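Local coordinates for protease lasA (Pseudomonas aeruginosa, PDB 3IT5), which cuts glycine-rich peptides as a secreted zinc metalloendopeptidase of the M23A family, lysing staphylococcal cell walls at their pentaglycine cross-links and assisting the breakdown of host elastin, at residues H23-S28 with H122-Y127; C65-T70 with T77-M82. All coordinates share one frame; numbering follows the deposited sequence.

Overall arrangement
Interaction 1 supplies two of the three protein ligands of the zinc ion, with H23 from a loop and H122 from strand 121-127, while interaction 2 is the hairpin of strands 66-70 and 75-83 beside it. Their centres lie 11 Å apart, and strands 121-127 and 75-83 are neighbours in one antiparallel sheet. Probable backbone hydrogen bonds run from N78 N to S124 O (2.7 Å) and from Y80 N to H122 O (2.9 Å). Just past these, H81 of interaction 2 packs on H122, its side chain about 5 Å from the zinc at nearest atoms. The sheet thus brings an inferred proton donor/acceptor beside the metal ligands.

Interaction 1 (H23-S28 with H122-Y127); sequences HSNTGS and HFSLLY. With ZN (zinc ion), chain E.
H23 and H122 reach the same zinc ion from different parts of the chain, H23 through NE2 and H122 through ND1, each nitrogen 2.2 Å from the metal. The two rings meet rim to rim with their planes turned 44° apart; since both bind the ion edge-on through a ring nitrogen, neither lies over the other. NE2 of H23 and ND1 of H122 come within 3.4 Å of each other, a closeness set by their shared metal rather than by a hydrogen bond. H23 has its CG folded between its own backbone N and carbonyl carbon, which brings the ring tip close to the strand; on the far side of the ring, ND1 bonds to G21 O. D36 is the third protein ligand, and a water 2.1 Å from the zinc ion completes a four-coordinate site, as expected of an M23 peptidase, in which such a water is the likely nucleophile.

Using ND1 for the metal makes NE2 of H122 a donor, and N25 receives it: NE2 to OD1 is 2.6 Å, with an N-H...O angle of 163°. OD1 lies near the plane of the imidazole, yet the N-H arrives from above the amide plane of N25. The asparagine swings its CG anti to the backbone N (chi1 -164°), carrying the oxygen in towards the strand. An amide suits this second-shell place, since its carbonyl fixes the rotation of the ring and may make ND1 a slightly stronger ligand. Next along the same face, OG of S124, which hydrogen-bonds to OG of S34, stands 3.2 Å from OD1 of N25. N25 is the second residue of a type I turn from S24 to G27, closed by G27 N to S24 O.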
ATOM      1  N   HIS A  23       5.456   5.564   7.122  1.00  6.91           N
ATOM      2  CA  HIS A  23       6.869   5.896   7.037  1.00  7.13           C
ATOM      3  C   HIS A  23       7.171   6.483   5.673  1.00  7.46           C
ATOM      4  O   HIS A  23       6.324   6.448   4.775  1.00  7.83           O
ATOM      5  CB  HIS A  23       7.746   4.666   7.321  1.00  6.72           C
ATOM      6  CG  HIS A  23       7.355   3.446   6.547  1.00  6.27           C
ATOM      7  ND1 HIS A  23       6.279   2.658   6.895  1.00  5.43           N
ATOM      8  CD2 HIS A  23       7.903   2.869   5.453  1.00  5.44           C
ATOM      9  CE1 HIS A  23       6.177   1.653   6.043  1.00  5.58           C
ATOM     10  NE2 HIS A  23       7.153   1.755   5.161  1.00  5.17           N
ATOM     11  N   SER A  24       8.366   7.046   5.525  1.00  8.04           N
ATOM     12  CA  SER A  24       8.813   7.531   4.231  1.00  8.65           C
ATOM     13  C   SER A  24       9.196   6.328   3.383  1.00  9.06           C
ATOM     14  O   SER A  24       9.417   5.237   3.914  1.00  9.15           O
ATOM     15  CB  SER A  24       9.994   8.495   4.382  1.00  8.74           C
ATOM     16  OG  SER A  24      11.209   7.803   4.612  1.00  8.67           O
ATOM     17  N   ASN A  25       9.253   6.523   2.069  1.00  9.46           N
ATOM     18  CA  ASN A  25       9.656   5.476   1.134  1.00 10.04           C
ATOM     19  C   ASN A  25      10.954   4.776   1.549  1.00 10.61           C
ATOM     20  O   ASN A  25      11.099   3.566   1.379  1.00 10.42           O
ATOM     21  CB  ASN A  25       9.802   6.068  -0.269  1.00 10.06           C
ATOM     22  CG  ASN A  25       9.848   5.012  -1.351  1.00 10.49           C
ATOM     23  OD1 ASN A  25       8.976   4.146  -1.430  1.00 10.31           O
ATOM     24  ND2 ASN A  25      10.853   5.099  -2.216  1.00 10.47           N
ATOM     25  N   THR A  26      11.882   5.555   2.105  1.00 11.33           N
ATOM     26  CA  THR A  26      13.181   5.059   2.554  1.00 12.22           C
ATOM     27  C   THR A  26      13.131   4.556   3.994  1.00 12.87           C
ATOM     28  O   THR A  26      14.079   3.926   4.475  1.00 13.12           O
ATOM     29  CB  THR A  26      14.257   6.161   2.459  1.00 12.05           C
ATOM     30  OG1 THR A  26      13.901   7.256   3.316  1.00 11.77           O
ATOM     31  CG2 THR A  26      14.389   6.660   1.027  1.00 12.10           C
ATOM     32  N   GLY A  27      12.024   4.848   4.674  1.00 13.59           N
ATOM     33  CA  GLY A  27      11.857   4.511   6.084  1.00 14.32           C
ATOM     34  C   GLY A  27      12.496   5.494   7.055  1.00 14.94           C
ATOM     35  O   GLY A  27      12.435   5.293   8.268  1.00 15.00           O
ATOM     36  N   SER A  28      13.105   6.559   6.535  1.00 15.47           N
ATOM     37  CA  SER A  28      13.803   7.518   7.392  1.00 16.01           C
ATOM     38  C   SER A  28      13.207   8.926   7.421  1.00 16.32           C
ATOM     39  O   SER A  28      12.881   9.438   8.493  1.00 16.66           O
ATOM     40  CB  SER A  28      15.302   7.571   7.060  1.00 16.06           C
ATOM     41  OG  SER A  28      15.519   7.755   5.672  1.00 16.58           O
ATOM     42  N   HIS A 122       5.372  -2.869   0.541  1.00  4.16           N
ATOM     43  CA  HIS A 122       5.643  -1.458   0.812  1.00  4.14           C
ATOM     44  C   HIS A 122       4.863  -0.635  -0.220  1.00  3.99           C
ATOM     45  O   HIS A 122       5.083  -0.765  -1.423  1.00  3.82           O
ATOM     46  CB  HIS A 122       7.159  -1.201   0.754  1.00  4.21           C
ATOM     47  CG  HIS A 122       7.548   0.246   0.725  1.00  4.78           C
ATOM     48  ND1 HIS A 122       7.774   0.981   1.868  1.00  5.80           N
ATOM     49  CD2 HIS A 122       7.795   1.080  -0.313  1.00  5.49           C
ATOM     50  CE1 HIS A 122       8.127   2.210   1.537  1.00  5.97           C
ATOM     51  NE2 HIS A 122       8.137   2.301   0.219  1.00  5.24           N
ATOM     52  N   PHE A 123       3.950   0.203   0.268  1.00  3.95           N
ATOM     53  CA  PHE A 123       2.934   0.849  -0.572  1.00  3.93           C
ATOM     54  C   PHE A 123       2.923   2.365  -0.354  1.00  3.85           C
ATOM     55  O   PHE A 123       2.682   2.831   0.757  1.00  3.90           O
ATOM     56  CB  PHE A 123       1.572   0.206  -0.263  1.00  3.81           C
ATOM     57  CG  PHE A 123       0.383   0.974  -0.765  1.00  4.26           C
ATOM     58  CD1 PHE A 123       0.033   0.946  -2.110  1.00  4.23           C
ATOM     59  CD2 PHE A 123      -0.424   1.685   0.123  1.00  4.35           C
ATOM     60  CE1 PHE A 123      -1.085   1.636  -2.572  1.00  4.13           C
ATOM     61  CE2 PHE A 123      -1.547   2.382  -0.331  1.00  4.10           C
ATOM     62  CZ  PHE A 123      -1.875   2.358  -1.678  1.00  4.39           C
ATOM     63  N   SER A 124       3.177   3.127  -1.420  1.00  4.08           N
ATOM     64  CA  SER A 124       3.401   4.580  -1.313  1.00  4.36           C
ATOM     65  C   SER A 124       2.428   5.449  -2.111  1.00  4.39           C
ATOM     66  O   SER A 124       2.014   5.087  -3.211  1.00  4.55           O
ATOM     67  CB  SER A 124       4.825   4.926  -1.747  1.00  4.27           C
ATOM     68  OG  SER A 124       5.774   4.090  -1.112  1.00  4.53           O
ATOM     69  N   LEU A 125       2.111   6.616  -1.557  1.00  4.58           N
ATOM     70  CA  LEU A 125       1.236   7.592  -2.199  1.00  4.66           C
ATOM     71  C   LEU A 125       2.038   8.689  -2.896  1.00  4.88           C
ATOM     72  O   LEU A 125       2.899   9.331  -2.286  1.00  4.66           O
ATOM     73  CB  LEU A 125       0.272   8.205  -1.173  1.00  4.58           C
ATOM     74  CG  LEU A 125      -0.833   9.172  -1.628  1.00  4.22           C
ATOM     75  CD1 LEU A 125      -1.848   8.501  -2.548  1.00  2.60           C
ATOM     76  CD2 LEU A 125      -1.532   9.757  -0.404  1.00  4.51           C
ATOM     77  N   LEU A 126       1.736   8.900  -4.174  1.00  5.26           N
ATOM     78  CA  LEU A 126       2.405   9.914  -4.982  1.00  5.88           C
ATOM     79  C   LEU A 126       1.434  10.901  -5.619  1.00  6.51           C
ATOM     80  O   LEU A 126       0.219  10.687  -5.621  1.00  6.38           O
ATOM     81  CB  LEU A 126       3.267   9.264  -6.073  1.00  5.87           C
ATOM     82  CG  LEU A 126       4.489   8.465  -5.614  1.00  5.68           C
ATOM     83  CD1 LEU A 126       4.104   7.036  -5.242  1.00  5.10           C
ATOM     84  CD2 LEU A 126       5.542   8.466  -6.706  1.00  5.85           C
ATOM     85  N   TYR A 127       1.991  11.989  -6.145  1.00  7.20           N
ATOM     86  CA  TYR A 127       1.232  12.987  -6.886  1.00  7.75           C
ATOM     87  C   TYR A 127       2.188  13.696  -7.824  1.00  7.91           C
ATOM     88  O   TYR A 127       3.192  14.256  -7.381  1.00  8.00           O
ATOM     89  CB  TYR A 127       0.559  13.983  -5.935  1.00  7.90           C
ATOM     90  CG  TYR A 127      -0.394  14.939  -6.614  1.00  8.41           C
ATOM     91  CD1 TYR A 127      -1.610  14.493  -7.133  1.00  9.01           C
ATOM     92  CD2 TYR A 127      -0.080  16.293  -6.738  1.00  8.86           C
ATOM     93  CE1 TYR A 127      -2.493  15.374  -7.758  1.00  9.59           C
ATOM     94  CE2 TYR A 127      -0.951  17.180  -7.364  1.00  9.41           C
ATOM     95  CZ  TYR A 127      -2.157  16.713  -7.871  1.00  9.30           C
ATOM     96  OH  TYR A 127      -3.024  17.582  -8.489  1.00  9.00           O
TER
HETATM   97 ZN    ZN E 183       7.776   0.040   3.874  1.00 14.54          ZN
HETATM   98  O   HOH W   1       9.114  -1.559   3.648  1.00 10.52           O

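Interaction 2 (C65-T70 with T77-M82); sequences CQVRVT and TNYYHM
A beta hairpin of the M23 domain joins C65-T70 to T77-M82, antiparallel strands whose axes come within 4.8 Å at 167°. V67 with Y79 and V69 with T77 are hydrogen-bonded pairs, the second linked by V69 N to T77 O and T77 N to V69 O, both 2.9 Å. On one face R68 grips N78 side-on: NE lies 2.5 Å and NH2 3.0 Å from the single atom OD1 of N78, which sits in the guanidinium plane, the amide being turned 56° from it. Bends at chi2 and chi3 fold the arginine back over the neighbouring strand. N78 suits its place by having two polar ends, for its ND2 donates to OE1 of Q66 at 3.0 Å. At the hairpin's end, SG of C65, in a disulfide with C111, lies obliquely 3.4 Å from CE1 of Y80. On the other face CG2 of V69 packs 3.7 Å from CE1 of Y79, whose OH hydrogen-bonds to OG1 of T77 and to A54. V67, V69 and Y79 pack on L99 of strand 98-102, while strand 57-63 flanks 66-70 and strand 121-127 flanks 75-83.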
ATOM      1  N   CYS A  65      10.260  -6.379  -9.321  1.00  7.16           N
ATOM      2  CA  CYS A  65       9.809  -6.227  -7.943  1.00  6.85           C
ATOM      3  C   CYS A  65       9.179  -4.865  -7.610  1.00  6.60           C
ATOM      4  O   CYS A  65       8.954  -4.552  -6.436  1.00  6.12           O
ATOM      5  CB  CYS A  65      10.965  -6.538  -6.986  1.00  7.02           C
ATOM      6  SG  CYS A  65      12.136  -5.203  -6.693  1.00  7.42           S
ATOM      7  N   GLN A  66       8.884  -4.066  -8.637  1.00  6.06           N
ATOM      8  CA  GLN A  66       8.282  -2.743  -8.417  1.00  6.00           C
ATOM      9  C   GLN A  66       7.329  -2.312  -9.525  1.00  5.99           C
ATOM     10  O   GLN A  66       7.624  -2.480 -10.715  1.00  5.91           O
ATOM     11  CB  GLN A  66       9.354  -1.668  -8.200  1.00  5.78           C
ATOM     12  CG  GLN A  66       8.827  -0.429  -7.475  1.00  5.50           C
ATOM     13  CD  GLN A  66       9.889   0.616  -7.176  1.00  5.35           C
ATOM     14  OE1 GLN A  66       9.849   1.261  -6.125  1.00  5.53           O
ATOM     15  NE2 GLN A  66      10.826   0.806  -8.101  1.00  3.97           N
ATOM     16  N   VAL A  67       6.198  -1.737  -9.104  1.00  5.99           N
ATOM     17  CA  VAL A  67       5.101  -1.315  -9.982  1.00  6.15           C
ATOM     18  C   VAL A  67       4.548   0.023  -9.489  1.00  6.24           C
ATOM     19  O   VAL A  67       4.481   0.265  -8.278  1.00  6.35           O
ATOM     20  CB  VAL A  67       3.945  -2.363  -9.989  1.00  6.23           C
ATOM     21  CG1 VAL A  67       2.671  -1.802 -10.633  1.00  6.45           C
ATOM     22  CG2 VAL A  67       4.369  -3.639 -10.706  1.00  6.32           C
ATOM     23  N   ARG A  68       4.158   0.881 -10.430  1.00  6.12           N
ATOM     24  CA  ARG A  68       3.469   2.135 -10.127  1.00  6.23           C
ATOM     25  C   ARG A  68       2.158   2.195 -10.921  1.00  6.12           C
ATOM     26  O   ARG A  68       2.115   1.815 -12.095  1.00  6.09           O
ATOM     27  CB  ARG A  68       4.383   3.331 -10.455  1.00  6.59           C
ATOM     28  CG  ARG A  68       3.760   4.737 -10.348  1.00  7.59           C
ATOM     29  CD  ARG A  68       4.112   5.481  -9.041  1.00  9.86           C
ATOM     30  NE  ARG A  68       5.498   5.288  -8.607  1.00 11.03           N
ATOM     31  CZ  ARG A  68       6.524   6.086  -8.902  1.00 12.04           C
ATOM     32  NH1 ARG A  68       6.356   7.174  -9.650  1.00 13.31           N
ATOM     33  NH2 ARG A  68       7.731   5.793  -8.437  1.00 12.36           N
ATOM     34  N   VAL A  69       1.089   2.653 -10.273  1.00  5.99           N
ATOM     35  CA  VAL A  69      -0.188   2.878 -10.950  1.00  5.67           C
ATOM     36  C   VAL A  69      -0.480   4.378 -10.927  1.00  5.69           C
ATOM     37  O   VAL A  69      -0.562   4.986  -9.857  1.00  5.50           O
ATOM     38  CB  VAL A  69      -1.343   2.052 -10.316  1.00  5.50           C
ATOM     39  CG1 VAL A  69      -2.664   2.287 -11.055  1.00  5.87           C
ATOM     40  CG2 VAL A  69      -1.001   0.563 -10.327  1.00  5.62           C
ATOM     41  N   THR A  70      -0.616   4.971 -12.111  1.00  5.53           N
ATOM     42  CA  THR A  70      -0.720   6.420 -12.237  1.00  5.35           C
ATOM     43  C   THR A  70      -2.062   6.849 -12.831  1.00  5.63           C
ATOM     44  O   THR A  70      -2.393   6.488 -13.966  1.00  5.59           O
ATOM     45  CB  THR A  70       0.440   6.980 -13.091  1.00  5.44           C
ATOM     46  OG1 THR A  70       1.691   6.490 -12.580  1.00  5.00           O
ATOM     47  CG2 THR A  70       0.435   8.509 -13.082  1.00  5.16           C
ATOM     48  N   THR A  77       0.120   5.562  -7.056  1.00  4.78           N
ATOM     49  CA  THR A  77       0.513   4.671  -5.975  1.00  4.52           C
ATOM     50  C   THR A  77       1.714   3.828  -6.385  1.00  4.52           C
ATOM     51  O   THR A  77       1.814   3.382  -7.527  1.00  4.36           O
ATOM     52  CB  THR A  77      -0.658   3.782  -5.509  1.00  4.44           C
ATOM     53  OG1 THR A  77      -1.342   3.244  -6.647  1.00  4.29           O
ATOM     54  CG2 THR A  77      -1.640   4.595  -4.673  1.00  4.05           C
ATOM     55  N   ASN A  78       2.636   3.642  -5.447  1.00  4.63           N
ATOM     56  CA  ASN A  78       3.804   2.809  -5.678  1.00  4.81           C
ATOM     57  C   ASN A  78       3.721   1.500  -4.903  1.00  4.65           C
ATOM     58  O   ASN A  78       3.172   1.454  -3.803  1.00  5.04           O
ATOM     59  CB  ASN A  78       5.079   3.567  -5.315  1.00  4.49           C
ATOM     60  CG  ASN A  78       6.286   3.065  -6.075  1.00  4.92           C
ATOM     61  OD1 ASN A  78       6.449   3.350  -7.263  1.00  4.58           O
ATOM     62  ND2 ASN A  78       7.141   2.307  -5.395  1.00  4.45           N
ATOM     63  N   TYR A  79       4.275   0.442  -5.491  1.00  4.68           N
ATOM     64  CA  TYR A  79       4.202  -0.904  -4.939  1.00  4.34           C
ATOM     65  C   TYR A  79       5.590  -1.531  -5.028  1.00  4.56           C
ATOM     66  O   TYR A  79       6.081  -1.814  -6.122  1.00  4.46           O
ATOM     67  CB  TYR A  79       3.183  -1.751  -5.714  1.00  4.06           C
ATOM     68  CG  TYR A  79       1.816  -1.111  -5.825  1.00  4.16           C
ATOM     69  CD1 TYR A  79       1.565  -0.108  -6.772  1.00  3.57           C
ATOM     70  CD2 TYR A  79       0.780  -1.497  -4.985  1.00  2.96           C
ATOM     71  CE1 TYR A  79       0.326   0.492  -6.864  1.00  3.00           C
ATOM     72  CE2 TYR A  79      -0.471  -0.909  -5.080  1.00  3.53           C
ATOM     73  CZ  TYR A  79      -0.691   0.085  -6.015  1.00  3.31           C
ATOM     74  OH  TYR A  79      -1.935   0.667  -6.108  1.00  3.87           O
ATOM     75  N   TYR A  80       6.225  -1.724  -3.875  1.00  4.56           N
ATOM     76  CA  TYR A  80       7.565  -2.295  -3.834  1.00  4.78           C
ATOM     77  C   TYR A  80       7.541  -3.601  -3.051  1.00  4.88           C
ATOM     78  O   TYR A  80       6.558  -3.908  -2.368  1.00  4.70           O
ATOM     79  CB  TYR A  80       8.576  -1.285  -3.255  1.00  4.92           C
ATOM     80  CG  TYR A  80      10.033  -1.689  -3.406  1.00  4.68           C
ATOM     81  CD1 TYR A  80      10.562  -2.032  -4.654  1.00  4.60           C
ATOM     82  CD2 TYR A  80      10.886  -1.715  -2.305  1.00  4.30           C
ATOM     83  CE1 TYR A  80      11.901  -2.400  -4.793  1.00  4.56           C
ATOM     84  CE2 TYR A  80      12.231  -2.083  -2.436  1.00  4.21           C
ATOM     85  CZ  TYR A  80      12.726  -2.425  -3.674  1.00  3.70           C
ATOM     86  OH  TYR A  80      14.043  -2.788  -3.799  1.00  3.50           O
ATOM     87  N   HIS A  81       8.626  -4.367  -3.161  1.00  5.17           N
ATOM     88  CA  HIS A  81       8.691  -5.743  -2.658  1.00  5.42           C
ATOM     89  C   HIS A  81       7.666  -6.627  -3.379  1.00  5.35           C
ATOM     90  O   HIS A  81       6.996  -7.449  -2.760  1.00  5.48           O
ATOM     91  CB  HIS A  81       8.491  -5.816  -1.141  1.00  5.46           C
ATOM     92  CG  HIS A  81       9.390  -4.914  -0.354  1.00  6.15           C
ATOM     93  ND1 HIS A  81      10.759  -4.882  -0.525  1.00  6.21           N
ATOM     94  CD2 HIS A  81       9.115  -4.044   0.647  1.00  6.11           C
ATOM     95  CE1 HIS A  81      11.285  -4.012   0.320  1.00  5.95           C
ATOM     96  NE2 HIS A  81      10.309  -3.492   1.044  1.00  6.55           N
ATOM     97  N   MET A  82       7.558  -6.440  -4.692  1.00  5.45           N
ATOM     98  CA  MET A  82       6.631  -7.203  -5.526  1.00  5.54           C
ATOM     99  C   MET A  82       7.307  -8.427  -6.130  1.00  5.45           C
ATOM    100  O   MET A  82       8.535  -8.530  -6.145  1.00  5.03           O
ATOM    101  CB  MET A  82       6.071  -6.326  -6.649  1.00  5.89           C
ATOM    102  CG  MET A  82       5.171  -5.186  -6.193  1.00  6.55           C
ATOM    103  SD  MET A  82       3.612  -5.752  -5.495  1.00  8.53           S
ATOM    104  CE  MET A  82       2.842  -6.549  -6.912  1.00  7.37           C
TER